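PDB 3WQB: aeromonas extracellular serine protease from Aeromonas sobria, which cleaves peptide bonds after paired basic residues, Lys-Lys or Lys-Arg, as a calcium-binding secreted subtilisin-type protease and probable virulence factor that attacks host plasma proteins. Local coordinates for residues Gln32-Tyr37 / Gly42-Ser47; Ala125-Asn128 / Thr132-Ile135; Gly284-Asp289 / Val331-Ala336; Thr295-Leu298 / Gly304-Arg307. The protein carries 1 engineered substitution. One frame throughout, in Å; residues are numbered along the deposited sequence.

Interaction 1 of 4, residues Gln32-Tyr37 / Gly42-Ser47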
loop_
_atom_site.group_PDB
_atom_site.type_symbol
_atom_site.label_atom_id
_atom_site.label_comp_id
_atom_site.label_asym_id
_atom_site.label_seq_id
_atom_site.Cartn_x
_atom_site.Cartn_y
_atom_site.Cartn_z
ATOM N N GLN A 32 -4.769 22.268 16.409
ATOM C CA GLN A 32 -3.629 22.142 15.490
ATOM C C GLN A 32 -2.280 22.009 16.183
ATOM O O GLN A 32 -1.365 21.391 15.643
ATOM C CB GLN A 32 -3.616 23.248 14.432
ATOM C CG GLN A 32 -3.239 24.642 14.917
ATOM C CD GLN A 32 -3.282 25.635 13.782
ATOM O OE1 GLN A 32 -4.334 25.865 13.190
ATOM N NE2 GLN A 32 -2.132 26.214 13.453
ATOM N N ASP A 33 -2.154 22.566 17.381
ATOM C CA ASP A 33 -0.904 22.424 18.125
ATOM C C ASP A 33 -0.693 21.022 18.686
ATOM O O ASP A 33 0.385 20.718 19.185
ATOM C CB ASP A 33 -0.768 23.500 19.214
ATOM C CG ASP A 33 -0.540 24.884 18.634
ATOM O OD1 ASP A 33 0.192 25.004 17.624
ATOM O OD2 ASP A 33 -1.092 25.857 19.191
ATOM N N GLN A 34 -1.720 20.173 18.586
ATOM C CA GLN A 34 -1.585 18.766 18.958
ATOM C C GLN A 34 -1.500 17.822 17.756
ATOM O O GLN A 34 -1.468 16.597 17.917
ATOM C CB GLN A 34 -2.674 18.359 19.958
ATOM C CG GLN A 34 -2.421 18.931 21.350
ATOM C CD GLN A 34 -1.369 18.172 22.128
ATOM O OE1 GLN A 34 -0.398 17.667 21.563
ATOM N NE2 GLN A 34 -1.565 18.070 23.433
ATOM N N GLN A 35 -1.451 18.405 16.559
ATOM C CA GLN A 35 -1.176 17.651 15.328
ATOM C C GLN A 35 0.343 17.668 15.102
ATOM O O GLN A 35 0.869 18.490 14.348
ATOM C CB GLN A 35 -1.907 18.274 14.142
ATOM C CG GLN A 35 -3.426 18.228 14.241
ATOM C CD GLN A 35 -4.080 18.988 13.109
ATOM O OE1 GLN A 35 -4.539 20.117 13.290
ATOM N NE2 GLN A 35 -4.101 18.386 11.924
ATOM N N TRP A 36 1.044 16.766 15.779
ATOM C CA TRP A 36 2.508 16.743 15.716
ATOM C C TRP A 36 2.991 16.459 14.308
ATOM O O TRP A 36 4.127 16.768 13.977
ATOM C CB TRP A 36 3.094 15.701 16.692
ATOM C CG TRP A 36 2.659 14.296 16.359
ATOM C CD1 TRP A 36 1.550 13.657 16.829
ATOM C CD2 TRP A 36 3.290 13.385 15.445
ATOM N NE1 TRP A 36 1.456 12.397 16.280
ATOM C CE2 TRP A 36 2.509 12.206 15.425
ATOM C CE3 TRP A 36 4.447 13.445 14.653
ATOM C CZ2 TRP A 36 2.839 11.098 14.632
ATOM C CZ3 TRP A 36 4.781 12.340 13.872
ATOM C CH2 TRP A 36 3.980 11.174 13.877
ATOM N N TYR A 37 2.142 15.841 13.497
ATOM C CA TYR A 37 2.525 15.520 12.137
ATOM C C TYR A 37 2.649 16.755 11.249
ATOM O O TYR A 37 3.424 16.755 10.288
ATOM C CB TYR A 37 1.589 14.468 11.531
ATOM C CG TYR A 37 0.110 14.788 11.543
ATOM C CD1 TYR A 37 -0.689 14.453 12.643
ATOM C CD2 TYR A 37 -0.506 15.348 10.430
ATOM C CE1 TYR A 37 -2.069 14.691 12.630
ATOM C CE2 TYR A 37 -1.877 15.598 10.413
ATOM C CZ TYR A 37 -2.648 15.271 11.521
ATOM O OH TYR A 37 -4.001 15.499 11.502
ATOM N N GLY A 42 7.482 18.056 20.069
ATOM C CA GLY A 42 7.590 17.150 21.214
ATOM C C GLY A 42 6.300 17.061 22.009
ATOM O O GLY A 42 6.305 16.575 23.148
ATOM N N GLN A 43 5.191 17.494 21.403
ATOM C CA GLN A 43 3.882 17.484 22.069
ATOM C C GLN A 43 3.291 16.074 22.083
ATOM O O GLN A 43 3.657 15.219 21.270
ATOM C CB GLN A 43 2.914 18.501 21.443
ATOM C CG GLN A 43 2.376 18.136 20.058
ATOM C CD GLN A 43 3.266 18.599 18.922
ATOM O OE1 GLN A 43 4.401 18.128 18.766
ATOM N NE2 GLN A 43 2.743 19.501 18.085
ATOM N N ASP A 44 2.374 15.832 23.010
ATOM C CA ASP A 44 1.900 14.474 23.238
ATOM C C ASP A 44 0.716 14.024 22.376
ATOM O O ASP A 44 0.371 12.844 22.391
ATOM C CB ASP A 44 1.655 14.202 24.740
ATOM C CG ASP A 44 0.574 15.095 25.357
ATOM O OD1 ASP A 44 -0.244 15.682 24.614
ATOM O OD2 ASP A 44 0.553 15.181 26.613
ATOM N N GLY A 45 0.115 14.935 21.606
ATOM C CA GLY A 45 -1.098 14.581 20.846
ATOM C C GLY A 45 -2.226 14.025 21.714
ATOM O O GLY A 45 -3.053 13.234 21.242
ATOM N N PHE A 46 -2.254 14.458 22.981
ATOM C CA PHE A 46 -3.215 13.998 24.006
ATOM C C PHE A 46 -2.949 12.587 24.537
ATOM O O PHE A 46 -3.736 12.045 25.322
ATOM C CB PHE A 46 -4.674 14.169 23.567
ATOM C CG PHE A 46 -5.026 15.566 23.136
ATOM C CD1 PHE A 46 -5.137 16.598 24.072
ATOM C CD2 PHE A 46 -5.270 15.851 21.791
ATOM C CE1 PHE A 46 -5.487 17.884 23.673
ATOM C CE2 PHE A 46 -5.618 17.141 21.380
ATOM C CZ PHE A 46 -5.725 18.166 22.328
ATOM N N SER A 47 -1.830 12.000 24.121
ATOM C CA SER A 47 -1.369 10.731 24.665
ATOM C C SER A 47 -0.514 10.988 25.904
ATOM O O SER A 47 -0.303 12.139 26.293
ATOM C CB SER A 47 -0.569 9.955 23.616
ATOM O OG SER A 47 0.784 10.376 23.581
#
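Gln34, at the end of the short 3-10 segment 32-34, stands against Gly45, their CA atoms 4.6 Å apart, where residues 44-47 form a type I' beta turn. Chi1 (-73°) lays Gln34 CG on the Phe46 ring, and the bend at chi2 turns the amide to Gly45 N and the Asp44 carboxylate. CG sits over one face of the ring, 3.9 Å from the Phe46 centroid and shifted toward the rim, a CH-pi contact. Beyond it the amide bonds at both ends: OE1 takes the N-H of Gly45 (N to OE1 2.8 Å, donor well above the carbonyl plane), and NE2 gives to Asp44 OD1 at 3.0 Å, the two planes nearly parallel but OD1 tilted from that of the amide. Asp44 OD1 also accepts Phe46 N at 2.9 Å, an Asx turn, and the two donors come from opposite faces of the carboxylate. Gln43 runs alongside Gln34, head to tail; its NE2 donates to Asp33 O (2.9 Å, N-H...O 158°) and to Leu39 O, while OE1 rests on Trp36 CB and receives Ser41 N. The Trp36 indole nitrogen turns elsewhere, to Ala292 O. Asp44 OD2 pairs with Arg315 in a salt bridge. Two glutamine amides, each bonded through both oxygen and nitrogen, close this N-terminal loop of the catalytic domain without a regular sheet, and the double grip on its amide should fix the rotation of Gln34.

Interaction 2 of 4, residues Ala125-Asn128 / Thr132-Ile135. With CA (calcium ion), chain C.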
loop_
_atom_site.group_PDB
_atom_site.type_symbol
_atom_site.label_atom_id
_atom_site.label_comp_id
_atom_site.label_asym_id
_atom_site.label_seq_id
_atom_site.Cartn_x
_atom_site.Cartn_y
_atom_site.Cartn_z
ATOM N N ALA A 125 -8.797 18.695 6.561
ATOM C CA ALA A 125 -9.636 19.373 7.556
ATOM C C ALA A 125 -9.585 20.876 7.274
ATOM O O ALA A 125 -8.527 21.435 6.961
ATOM C CB ALA A 125 -9.191 19.053 8.978
ATOM N N VAL A 126 -10.739 21.516 7.386
ATOM C CA VAL A 126 -10.882 22.917 7.001
ATOM C C VAL A 126 -10.082 23.838 7.927
ATOM O O VAL A 126 -10.007 23.615 9.142
ATOM C CB VAL A 126 -12.387 23.311 6.968
ATOM C CG1 VAL A 126 -12.584 24.787 6.639
ATOM C CG2 VAL A 126 -13.102 22.449 5.950
ATOM N N ASP A 127 -9.445 24.845 7.337
ATOM C CA ASP A 127 -8.726 25.854 8.101
ATOM C C ASP A 127 -9.709 26.929 8.566
ATOM O O ASP A 127 -10.147 27.773 7.788
ATOM C CB ASP A 127 -7.634 26.470 7.231
ATOM C CG ASP A 127 -6.689 27.354 8.012
ATOM O OD1 ASP A 127 -6.629 27.233 9.250
ATOM O OD2 ASP A 127 -5.982 28.158 7.366
ATOM N N ASN A 128 -10.075 26.855 9.838
ATOM C CA ASN A 128 -11.111 27.725 10.394
ATOM C C ASN A 128 -10.860 27.890 11.898
ATOM O O ASN A 128 -9.702 27.907 12.331
ATOM C CB ASN A 128 -12.506 27.159 10.074
ATOM C CG ASN A 128 -12.651 25.705 10.488
ATOM O OD1 ASN A 128 -11.860 25.195 11.285
ATOM N ND2 ASN A 128 -13.662 25.026 9.947
ATOM N N THR A 132 -9.250 20.676 13.731
ATOM C CA THR A 132 -7.871 20.527 13.279
ATOM C C THR A 132 -7.630 21.324 11.997
ATOM O O THR A 132 -8.549 21.940 11.436
ATOM C CB THR A 132 -7.567 19.048 12.989
ATOM O OG1 THR A 132 -8.558 18.535 12.091
ATOM C CG2 THR A 132 -7.545 18.216 14.286
ATOM N N LYS A 133 -6.379 21.303 11.542
ATOM C CA LYS A 133 -6.004 21.900 10.268
ATOM C C LYS A 133 -5.480 20.793 9.365
ATOM O O LYS A 133 -4.565 20.068 9.738
ATOM C CB LYS A 133 -4.922 22.966 10.474
ATOM C CG LYS A 133 -4.648 23.835 9.241
ATOM C CD LYS A 133 -3.449 24.758 9.472
ATOM C CE LYS A 133 -3.304 25.773 8.350
ATOM N NZ LYS A 133 -2.032 26.569 8.456
ATOM N N GLY A 134 -6.053 20.659 8.175
ATOM C CA GLY A 134 -5.530 19.684 7.222
ATOM C C GLY A 134 -4.110 20.002 6.782
ATOM O O GLY A 134 -3.652 21.152 6.865
ATOM N N ILE A 135 -3.404 18.977 6.312
ATOM C CA ILE A 135 -2.115 19.187 5.665
ATOM C C ILE A 135 -2.288 20.110 4.452
ATOM O O ILE A 135 -1.474 21.011 4.223
ATOM C CB ILE A 135 -1.544 17.843 5.218
ATOM C CG1 ILE A 135 -1.098 17.034 6.427
ATOM C CG2 ILE A 135 -0.373 18.007 4.250
ATOM C CD1 ILE A 135 -0.910 15.557 6.101
HETATM CA CA CA C . -10.527 23.206 11.344
#
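Val126 O and Thr132 O, only 3.2 Å apart, converge on one calcium ion in the calcium-binding loop that follows helix 115-124 of the subtilisin fold. The metal bonds come first: Val126 O binds at 2.3 Å and Thr132 O at 2.4 Å, so the cation offsets the repulsion expected between two neighbouring carbonyl oxygens. From the same loop Asn128 adds its side-chain OD1, also 2.4 Å from the calcium; chi1 of 52° places CG between the backbone N and carbonyl carbon and swings the amide oxygen inward. Ile130 O, Asn29 and both carboxylate oxygens of Asp87 complete the site. One backbone hydrogen bond ties the two arms, Gly134 N to Ala125 O at 2.9 Å. Here Gly134 lets the two backbones run close, the CA atoms of Ala125 and Gly134 being 4.1 Å apart. Charge plays a looser part. Asp127 and Lys133 run alongside each other in the same direction, the extended lysine passing its CE along the carboxylate, but Asp127 OD2 and Lys133 NZ stay 4.4 Å apart, too far for a salt bridge. Each is bonded more firmly elsewhere: Asp127 OD1 accepts from Asn29 ND2, linking a calcium ligand to the loop, and Lys133 turns to Pro26. Packing is tight at the start of the loop, where the methyl CB of Ala125 meets Thr132 OG1 at 3.2 Å.

Interaction 3 of 4, residues Gly284-Asp289 / Val331-Ala336. Engineered in segment 331-336: Ala336 (natural residue Ser).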
loop_
_atom_site.group_PDB
_atom_site.type_symbol
_atom_site.label_atom_id
_atom_site.label_comp_id
_atom_site.label_asym_id
_atom_site.label_seq_id
_atom_site.Cartn_x
_atom_site.Cartn_y
_atom_site.Cartn_z
ATOM N N GLY A 284 2.354 7.566 13.457
ATOM C CA GLY A 284 2.286 7.462 14.910
ATOM C C GLY A 284 2.172 6.046 15.426
ATOM O O GLY A 284 2.472 5.075 14.716
ATOM N N GLU A 285 1.749 5.943 16.686
ATOM C CA GLU A 285 1.589 4.670 17.357
ATOM C C GLU A 285 0.103 4.466 17.615
ATOM O O GLU A 285 -0.607 4.163 16.664
ATOM C CB GLU A 285 2.468 4.585 18.599
ATOM C CG GLU A 285 3.964 4.510 18.265
ATOM C CD GLU A 285 4.383 3.196 17.596
ATOM O OE1 GLU A 285 3.657 2.190 17.727
ATOM O OE2 GLU A 285 5.451 3.168 16.941
ATOM N N TYR A 286 -0.380 4.661 18.849
ATOM C CA TYR A 286 -1.792 4.378 19.161
ATOM C C TYR A 286 -2.551 5.515 19.831
ATOM O O TYR A 286 -3.776 5.452 19.933
ATOM C CB TYR A 286 -1.908 3.076 19.972
ATOM C CG TYR A 286 -1.454 1.885 19.166
ATOM C CD1 TYR A 286 -2.347 1.177 18.362
ATOM C CD2 TYR A 286 -0.121 1.472 19.193
ATOM C CE1 TYR A 286 -1.916 0.086 17.598
ATOM C CE2 TYR A 286 0.318 0.396 18.432
ATOM C CZ TYR A 286 -0.586 -0.301 17.642
ATOM O OH TYR A 286 -0.155 -1.369 16.892
ATOM N N GLY A 287 -1.829 6.545 20.270
ATOM C CA GLY A 287 -2.451 7.735 20.849
ATOM C C GLY A 287 -2.798 7.558 22.308
ATOM O O GLY A 287 -3.460 8.420 22.901
ATOM N N THR A 288 -2.332 6.452 22.880
ATOM C CA THR A 288 -2.629 6.085 24.258
ATOM C C THR A 288 -1.386 6.410 25.079
ATOM O O THR A 288 -1.339 7.420 25.775
ATOM C CB THR A 288 -3.005 4.591 24.353
ATOM O OG1 THR A 288 -2.041 3.825 23.618
ATOM C CG2 THR A 288 -4.385 4.344 23.741
ATOM N N ASP A 289 -0.359 5.579 24.957
ATOM C CA ASP A 289 0.913 5.809 25.627
ATOM C C ASP A 289 1.803 6.814 24.896
ATOM O O ASP A 289 2.611 7.510 25.507
ATOM C CB ASP A 289 1.653 4.487 25.803
ATOM C CG ASP A 289 0.876 3.489 26.643
ATOM O OD1 ASP A 289 0.415 3.863 27.739
ATOM O OD2 ASP A 289 0.719 2.331 26.201
ATOM N N VAL A 331 -6.601 8.917 17.992
ATOM C CA VAL A 331 -6.130 7.532 17.900
ATOM C C VAL A 331 -5.940 7.031 16.469
ATOM O O VAL A 331 -5.501 5.900 16.267
ATOM C CB VAL A 331 -7.051 6.557 18.672
ATOM C CG1 VAL A 331 -7.080 6.905 20.155
ATOM C CG2 VAL A 331 -8.455 6.538 18.066
ATOM N N MET A 332 -6.261 7.859 15.477
ATOM C CA MET A 332 -6.029 7.448 14.097
ATOM C C MET A 332 -4.543 7.192 13.884
ATOM O O MET A 332 -3.710 7.932 14.380
ATOM C CB MET A 332 -6.566 8.497 13.126
ATOM C CG MET A 332 -6.400 8.159 11.660
ATOM S SD MET A 332 -7.115 6.564 11.231
ATOM C CE MET A 332 -6.691 6.495 9.498
ATOM N N ASN A 333 -4.212 6.133 13.156
ATOM C CA ASN A 333 -2.824 5.709 13.040
ATOM C C ASN A 333 -2.619 4.858 11.788
ATOM O O ASN A 333 -3.444 4.864 10.876
ATOM C CB ASN A 333 -2.408 4.936 14.297
ATOM C CG ASN A 333 -3.110 3.602 14.414
ATOM O OD1 ASN A 333 -4.032 3.309 13.650
ATOM N ND2 ASN A 333 -2.669 2.773 15.360
ATOM N N GLY A 334 -1.502 4.143 11.739
ATOM C CA GLY A 334 -1.275 3.150 10.709
ATOM C C GLY A 334 -0.629 3.686 9.452
ATOM O O GLY A 334 -0.437 4.898 9.279
ATOM N N THR A 335 -0.281 2.762 8.569
ATOM C CA THR A 335 0.064 3.181 7.224
ATOM C C THR A 335 -1.154 3.842 6.574
ATOM O O THR A 335 -1.001 4.599 5.613
ATOM C CB THR A 335 0.686 2.055 6.381
ATOM O OG1 THR A 335 -0.177 0.909 6.364
ATOM C CG2 THR A 335 2.059 1.684 6.916
ATOM N N ALA A 336 -2.350 3.608 7.125
ATOM C CA ALA A 336 -3.543 4.360 6.681
ATOM C C ALA A 336 -3.509 5.833 7.036
ATOM O O ALA A 336 -4.334 6.590 6.525
ATOM C CB ALA A 336 -4.809 3.789 7.229
#
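Asn333 reaches across to the loop 284-289 with its side-chain amide, and the bond it makes is well directed: ND2 donates to Glu285 O at 2.8 Å with an N-H...O angle of 157°, the acceptor lying in the amide plane. Chi1 of 68° sets CG between the backbone N and the carbonyl carbon and so brings ND2 up to that oxygen; Asn333 CB itself lies 3.1 Å from Glu285 O. Asn333 ND2 also approaches the ring of Tyr286 obliquely, 3.4 Å from Tyr286 CD1, with amide and ring planes 68° apart. Tyr286 has its CG anti to the carbonyl carbon, which stands the ring up beside the amide although its CB leaves the backbone on the far side from Asn333. Val331 lays CG1 against Tyr286 O at 3.6 Å. The carboxylate of Glu285 turns away from this contact to Ser269 and Asn262. Gly334, at positive phi, is the N-cap of helix 335-352. That helix starts with Thr335 and the engineered Ala336, which replaces the predicted charge-relay serine and packs on His115. The contact thus flanks the catalytic centre of a subtilase, whose nucleophile stands at the start of a helix.

Interaction 4 of 4, residues Thr295-Leu298 / Gly304-Arg307. With CA (calcium ion), chain E.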
loop_
_atom_site.group_PDB
_atom_site.type_symbol
_atom_site.label_atom_id
_atom_site.label_comp_id
_atom_site.label_asym_id
_atom_site.label_seq_id
_atom_site.Cartn_x
_atom_site.Cartn_y
_atom_site.Cartn_z
ATOM N N THR A 295 -7.290 14.107 14.434
ATOM C CA THR A 295 -7.986 14.308 13.173
ATOM C C THR A 295 -9.506 14.354 13.370
ATOM O O THR A 295 -9.998 14.285 14.499
ATOM C CB THR A 295 -7.602 13.186 12.167
ATOM O OG1 THR A 295 -8.127 13.492 10.870
ATOM C CG2 THR A 295 -8.102 11.819 12.629
ATOM N N THR A 296 -10.231 14.469 12.268
ATOM C CA THR A 296 -11.678 14.464 12.277
ATOM C C THR A 296 -12.235 13.060 12.501
ATOM O O THR A 296 -11.850 12.102 11.825
ATOM C CB THR A 296 -12.218 15.016 10.951
ATOM O OG1 THR A 296 -11.569 14.352 9.859
ATOM C CG2 THR A 296 -11.938 16.509 10.829
ATOM N N ASP A 297 -13.166 12.958 13.442
ATOM C CA ASP A 297 -13.864 11.721 13.753
ATOM C C ASP A 297 -15.250 11.749 13.130
ATOM O O ASP A 297 -15.695 12.793 12.653
ATOM C CB ASP A 297 -14.001 11.611 15.273
ATOM C CG ASP A 297 -14.357 10.215 15.729
ATOM O OD1 ASP A 297 -13.806 9.250 15.153
ATOM O OD2 ASP A 297 -15.191 10.084 16.653
ATOM N N LEU A 298 -15.941 10.609 13.129
ATOM C CA LEU A 298 -17.376 10.654 12.866
ATOM C C LEU A 298 -18.028 11.599 13.879
ATOM O O LEU A 298 -17.703 11.545 15.067
ATOM C CB LEU A 298 -18.011 9.273 12.957
ATOM C CG LEU A 298 -17.495 8.207 11.992
ATOM C CD1 LEU A 298 -18.290 6.920 12.146
ATOM C CD2 LEU A 298 -17.557 8.697 10.562
ATOM N N GLY A 304 -18.011 7.003 15.836
ATOM C CA GLY A 304 -16.599 7.249 15.582
ATOM C C GLY A 304 -15.667 6.642 16.603
ATOM O O GLY A 304 -16.093 5.941 17.537
ATOM N N TYR A 305 -14.374 6.917 16.433
ATOM C CA TYR A 305 -13.368 6.464 17.399
ATOM C C TYR A 305 -13.450 7.231 18.726
ATOM O O TYR A 305 -12.980 6.740 19.755
ATOM C CB TYR A 305 -11.957 6.594 16.827
ATOM C CG TYR A 305 -11.666 5.794 15.580
ATOM C CD1 TYR A 305 -12.256 4.549 15.357
ATOM C CD2 TYR A 305 -10.783 6.289 14.615
ATOM C CE1 TYR A 305 -11.969 3.812 14.215
ATOM C CE2 TYR A 305 -10.489 5.558 13.468
ATOM C CZ TYR A 305 -11.088 4.327 13.267
ATOM O OH TYR A 305 -10.788 3.604 12.125
ATOM N N ASN A 306 -14.042 8.422 18.689
ATOM C CA ASN A 306 -14.338 9.195 19.882
ATOM C C ASN A 306 -15.848 9.108 20.106
ATOM O O ASN A 306 -16.635 9.842 19.495
ATOM C CB ASN A 306 -13.854 10.642 19.735
ATOM C CG ASN A 306 -14.126 11.490 20.965
ATOM O OD1 ASN A 306 -14.606 10.999 21.988
ATOM N ND2 ASN A 306 -13.795 12.773 20.878
ATOM N N ARG A 307 -16.236 8.149 20.943
ATOM C CA ARG A 307 -17.638 7.931 21.269
ATOM C C ARG A 307 -17.750 7.340 22.661
ATOM O O ARG A 307 -16.839 6.660 23.131
ATOM C CB ARG A 307 -18.335 7.052 20.216
ATOM C CG ARG A 307 -17.931 5.588 20.211
ATOM C CD ARG A 307 -18.702 4.803 19.165
ATOM N NE ARG A 307 -18.518 3.358 19.312
ATOM C CZ ARG A 307 -17.590 2.643 18.681
ATOM N NH1 ARG A 307 -16.747 3.226 17.844
ATOM N NH2 ARG A 307 -17.505 1.334 18.878
HETATM CA CA CA E . -17.345 10.932 17.376
#
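One carboxylate, that of Asp297, binds a calcium ion and two successive backbone N-H groups at once. Asp297 OD1 accepts Tyr305 N at 2.7 Å through its syn lone pair. Asp297 OD2 accepts Asn306 N at 2.9 Å, with the donor about 50° out of the carboxylate plane, and also binds the calcium at 2.4 Å. CG lies anti to the backbone N (chi1 -164°), an arm that carries both oxygens from the end of strand 293-296 across to residues 304-306. The metal joins the same two segments again, through Leu298 O and, at 2.5 Å, Asn306 O. Gly300 O, Met303 O and Cys326 O, from the loop between and from the disulfide-linked partner of Cys301, fill the remaining places. Gly304, at positive phi, makes the close approach possible: its CA passes 3.3 Å from Asp297 OD2. The same Gly304 CA rests against Leu298 CB at 3.6 Å. Further along, Arg307 NH1 bonds back to Gly304 O at 2.8 Å, while its other guanidinium nitrogens form salt bridges with Asp309 and Asp112. The Tyr305 ring turns toward helix 115-124, where it packs on His115 of the predicted charge relay. The amide of Asn306 also turns aside, to Tyr328, while its carbonyl oxygen binds the metal. With cation and N-H donors sharing its oxygens, the buried Asp297 is probably held ionised, and its negative charge would be spread over metal and peptide backbone.

In the fold
All four contacts belong to the subtilisin domain and lie close together. Interactions 2 and 4 are buried and each closes on a calcium ion, but interaction 2 relies on carbonyl and amide oxygens from its segments, whereas interaction 4 adds a charged carboxylate. They touch through Thr132 and Ala125 against residues 295-296. Interaction 1, partly buried and metal-free, uses mainly glutamine amides, with one aspartate carboxylate as acceptor; its Gln35 NE2 probably bonds to Lys133 O of interaction 2, and its Trp36 and Ser47 pack on the 284-289 loop of interaction 3. Interaction 3 is the surface contact, resting on one hydrogen bond, and its Val331 and Met332 pack on Tyr305 and Thr295 of interaction 4.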